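Local coordinates for protein leucyl-trna synthetase (Plasmodium knowlesi, PDB 5FOF) that is the editing domain of a cytosolic leucyl-tRNA synthetase, which probably hydrolyses tRNA(Leu) charged with the wrong amino acid, at residues Arg230-Tyr235 / Glu244-Glu249. Residues are numbered along the deposited sequence; the frame is centred on the assembly and turned at random.
Sequences RKQAYY and EFLHNE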
ATOM      1  N   ARG A 230       5.583  21.069  -6.873  1.00 62.41           N
ATOM      2  CA  ARG A 230       5.365  22.110  -7.897  1.00 66.54           C
ATOM      3  C   ARG A 230       3.990  22.805  -7.806  1.00 65.87           C
ATOM      4  O   ARG A 230       3.885  23.977  -8.139  1.00 70.91           O
ATOM      5  CB  ARG A 230       5.555  21.522  -9.304  1.00 74.20           C
ATOM      6  CG  ARG A 230       5.536  22.539 -10.445  1.00 80.57           C
ATOM      7  CD  ARG A 230       5.847  21.904 -11.801  1.00 85.54           C
ATOM      8  NE  ARG A 230       4.697  21.234 -12.426  1.00 85.07           N
ATOM      9  CZ  ARG A 230       3.668  21.848 -13.031  1.00 91.50           C
ATOM     10  NH1 ARG A 230       3.582  23.180 -13.104  1.00 89.36           N
ATOM     11  NH2 ARG A 230       2.693  21.117 -13.567  1.00 94.95           N
ATOM     12  N   LYS A 231       2.953  22.092  -7.361  1.00 64.95           N
ATOM     13  CA  LYS A 231       1.626  22.678  -7.125  1.00 64.67           C
ATOM     14  C   LYS A 231       1.169  22.530  -5.656  1.00 68.56           C
ATOM     15  O   LYS A 231       0.001  22.194  -5.394  1.00 65.44           O
ATOM     16  CB  LYS A 231       0.580  22.040  -8.047  1.00 64.84           C
ATOM     17  CG  LYS A 231       1.014  21.741  -9.476  1.00 67.17           C
ATOM     18  CD  LYS A 231       0.085  20.693 -10.083  1.00 70.03           C
ATOM     19  CE  LYS A 231       0.401  20.384 -11.537  1.00 72.56           C
ATOM     20  NZ  LYS A 231      -0.659  19.533 -12.152  1.00 72.73           N
ATOM     21  N   GLN A 232       2.075  22.789  -4.703  1.00 71.54           N
ATOM     22  CA  GLN A 232       1.716  22.907  -3.280  1.00 76.02           C
ATOM     23  C   GLN A 232       0.322  23.501  -3.157  1.00 75.53           C
ATOM     24  O   GLN A 232      -0.567  22.893  -2.571  1.00 75.51           O
ATOM     25  CB  GLN A 232       2.710  23.824  -2.537  1.00 84.25           C
ATOM     26  CG  GLN A 232       4.020  23.156  -2.102  1.00 90.70           C
ATOM     27  CD  GLN A 232       5.261  24.073  -2.172  1.00 97.32           C
ATOM     28  OE1 GLN A 232       5.162  25.309  -2.130  1.00 96.99           O
ATOM     29  NE2 GLN A 232       6.442  23.456  -2.259  1.00 94.99           N
ATOM     30  N   ALA A 233       0.142  24.673  -3.767  1.00 72.60           N
ATOM     31  CA  ALA A 233      -1.073  25.476  -3.619  1.00 73.30           C
ATOM     32  C   ALA A 233      -2.362  24.738  -3.992  1.00 70.27           C
ATOM     33  O   ALA A 233      -3.318  24.703  -3.210  1.00 67.14           O
ATOM     34  CB  ALA A 233      -0.943  26.750  -4.441  1.00 73.59           C
ATOM     35  N   TYR A 234      -2.365  24.155  -5.190  1.00 69.38           N
ATOM     36  CA  TYR A 234      -3.520  23.415  -5.723  1.00 66.62           C
ATOM     37  C   TYR A 234      -3.917  22.212  -4.847  1.00 61.48           C
ATOM     38  O   TYR A 234      -5.077  22.059  -4.443  1.00 58.42           O
ATOM     39  CB  TYR A 234      -3.224  22.946  -7.163  1.00 70.09           C
ATOM     40  CG  TYR A 234      -4.205  21.910  -7.681  1.00 73.47           C
ATOM     41  CD1 TYR A 234      -5.555  22.233  -7.880  1.00 73.37           C
ATOM     42  CD2 TYR A 234      -3.796  20.599  -7.942  1.00 72.94           C
ATOM     43  CE1 TYR A 234      -6.461  21.285  -8.331  1.00 74.63           C
ATOM     44  CE2 TYR A 234      -4.697  19.646  -8.398  1.00 78.62           C
ATOM     45  CZ  TYR A 234      -6.026  19.992  -8.591  1.00 78.36           C
ATOM     46  OH  TYR A 234      -6.915  19.046  -9.045  1.00 82.27           O
ATOM     47  N   TYR A 235      -2.944  21.362  -4.562  1.00 58.65           N
ATOM     48  CA  TYR A 235      -3.197  20.161  -3.776  1.00 60.81           C
ATOM     49  C   TYR A 235      -3.675  20.473  -2.339  1.00 63.96           C
ATOM     50  O   TYR A 235      -4.423  19.680  -1.756  1.00 60.14           O
ATOM     51  CB  TYR A 235      -1.962  19.244  -3.770  1.00 60.95           C
ATOM     52  CG  TYR A 235      -1.810  18.384  -5.009  1.00 60.13           C
ATOM     53  CD1 TYR A 235      -2.604  17.248  -5.196  1.00 61.32           C
ATOM     54  CD2 TYR A 235      -0.864  18.682  -5.984  1.00 61.53           C
ATOM     55  CE1 TYR A 235      -2.469  16.440  -6.316  1.00 58.33           C
ATOM     56  CE2 TYR A 235      -0.729  17.883  -7.119  1.00 60.87           C
ATOM     57  CZ  TYR A 235      -1.533  16.763  -7.277  1.00 59.72           C
ATOM     58  OH  TYR A 235      -1.389  15.955  -8.386  1.00 62.58           O
ATOM     59  N   GLU A 244       4.089  21.920   4.579  1.00 68.34           N
ATOM     60  CA  GLU A 244       5.079  21.295   5.461  1.00 67.56           C
ATOM     61  C   GLU A 244       5.067  19.776   5.456  1.00 61.37           C
ATOM     62  O   GLU A 244       6.066  19.177   5.787  1.00 62.53           O
ATOM     63  CB  GLU A 244       4.940  21.794   6.908  1.00 72.07           C
ATOM     64  CG  GLU A 244       3.556  21.629   7.545  1.00 74.83           C
ATOM     65  CD  GLU A 244       2.750  22.928   7.633  1.00 78.39           C
ATOM     66  OE1 GLU A 244       2.889  23.806   6.737  1.00 74.20           O
ATOM     67  OE2 GLU A 244       1.964  23.062   8.605  1.00 77.70           O
ATOM     68  N   PHE A 245       3.952  19.155   5.092  1.00 63.59           N
ATOM     69  CA  PHE A 245       3.873  17.691   5.011  1.00 62.81           C
ATOM     70  C   PHE A 245       4.444  17.076   3.726  1.00 56.30           C
ATOM     71  O   PHE A 245       4.474  15.855   3.601  1.00 52.40           O
ATOM     72  CB  PHE A 245       2.423  17.228   5.159  1.00 70.23           C
ATOM     73  CG  PHE A 245       1.760  17.626   6.461  1.00 79.41           C
ATOM     74  CD1 PHE A 245       2.497  18.007   7.598  1.00 81.43           C
ATOM     75  CD2 PHE A 245       0.361  17.566   6.560  1.00 84.27           C
ATOM     76  CE1 PHE A 245       1.849  18.352   8.778  1.00 89.40           C
ATOM     77  CE2 PHE A 245      -0.287  17.907   7.739  1.00 87.07           C
ATOM     78  CZ  PHE A 245       0.456  18.301   8.850  1.00 92.18           C
ATOM     79  N   LEU A 246       4.920  17.904   2.799  1.00 50.26           N
ATOM     80  CA  LEU A 246       5.185  17.480   1.433  1.00 49.93           C
ATOM     81  C   LEU A 246       6.654  17.474   1.108  1.00 52.65           C
ATOM     82  O   LEU A 246       7.009  17.550  -0.073  1.00 60.06           O
ATOM     83  CB  LEU A 246       4.506  18.434   0.454  1.00 48.60           C
ATOM     84  CG  LEU A 246       3.023  18.640   0.685  1.00 52.45           C
ATOM     85  CD1 LEU A 246       2.509  19.755  -0.216  1.00 56.50           C
ATOM     86  CD2 LEU A 246       2.266  17.338   0.459  1.00 52.46           C
ATOM     87  N   HIS A 247       7.522  17.388   2.116  1.00 53.25           N
ATOM     88  CA  HIS A 247       8.960  17.444   1.842  1.00 53.22           C
ATOM     89  C   HIS A 247       9.788  16.389   2.575  1.00 51.04           C
ATOM     90  O   HIS A 247      10.997  16.559   2.745  1.00 51.70           O
ATOM     91  CB  HIS A 247       9.463  18.871   2.075  1.00 50.43           C
ATOM     92  CG  HIS A 247       8.821  19.872   1.165  1.00 49.67           C
ATOM     93  ND1 HIS A 247       7.641  20.516   1.483  1.00 48.64           N
ATOM     94  CD2 HIS A 247       9.173  20.316  -0.066  1.00 49.24           C
ATOM     95  CE1 HIS A 247       7.309  21.332   0.497  1.00 49.25           C
ATOM     96  NE2 HIS A 247       8.221  21.230  -0.456  1.00 48.98           N
ATOM     97  N   ASN A 248       9.153  15.270   2.917  1.00 48.59           N
ATOM     98  CA  ASN A 248       9.843  14.180   3.599  1.00 51.83           C
ATOM     99  C   ASN A 248      10.946  13.577   2.734  1.00 55.57           C
ATOM    100  O   ASN A 248      10.781  13.410   1.514  1.00 47.45           O
ATOM    101  CB  ASN A 248       8.887  13.057   3.986  1.00 51.25           C
ATOM    102  CG  ASN A 248       7.745  13.532   4.855  1.00 51.38           C
ATOM    103  OD1 ASN A 248       7.818  14.608   5.456  1.00 47.38           O
ATOM    104  ND2 ASN A 248       6.669  12.732   4.915  1.00 49.06           N
ATOM    105  N   GLU A 249      12.068  13.281   3.399  1.00 65.44           N
ATOM    106  CA  GLU A 249      13.198  12.546   2.829  1.00 68.17           C
ATOM    107  C   GLU A 249      12.739  11.118   2.571  1.00 61.06           C
ATOM    108  O   GLU A 249      11.871  10.612   3.274  1.00 61.79           O
ATOM    109  CB  GLU A 249      14.387  12.524   3.824  1.00 75.04           C
ATOM    110  CG  GLU A 249      15.721  11.981   3.267  1.00 83.17           C
ATOM    111  CD  GLU A 249      16.494  11.016   4.194  1.00 87.96           C
ATOM    112  OE1 GLU A 249      16.171  10.907   5.400  1.00 98.69           O
ATOM    113  OE2 GLU A 249      17.450  10.356   3.710  1.00 77.27           O
TER
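Gln232 meets Leu246 and His247 where the chain after helix 232-238 comes back alongside that helix in the editing (CP1) domain of leucyl-tRNA synthetase. Helix 219-230 gives way at Lys231, helical geometry resumes shortly after, and the chain then returns through a short 3-10 turn and a loop. The backbones stay well apart, with CA of Gln232 and CA of Leu246 separated by 8.0 Å, and side chains bridge the gap. On the packed side lies the buried Leu246, directed at the short helix. Its CD1 is 4.2 Å from CG of Gln232, an aliphatic touch between two obliquely crossing side chains. Ile228 of the preceding helix and Leu197 of strand 194-198 also pack on this leucine, which therefore ties the returning loop to both helix and sheet. Tyr235 also packs on Ile228, and on Pro198.

The outer side is looser and polar. The Gln232 chain, bent at chi2 (145°), carries its amide beyond the leucine to the imidazole of His247, an exposed residue. The amide approaches the ring edge near its plane, yet its own plane is turned 64° from the ring. CE1 of His247 is 3.6 Å from NE2 of Gln232. The ring nitrogen ND1 makes a weak hydrogen bond to the carbonyl O of Asp243, the residue just before Glu244, while Arg229 donates through NE to the carbonyl O of Leu246, pinning the loop to the end of helix 219-230. On this exposed side, NE2 of Gln232 stands 3.4 Å from NE2 of His247.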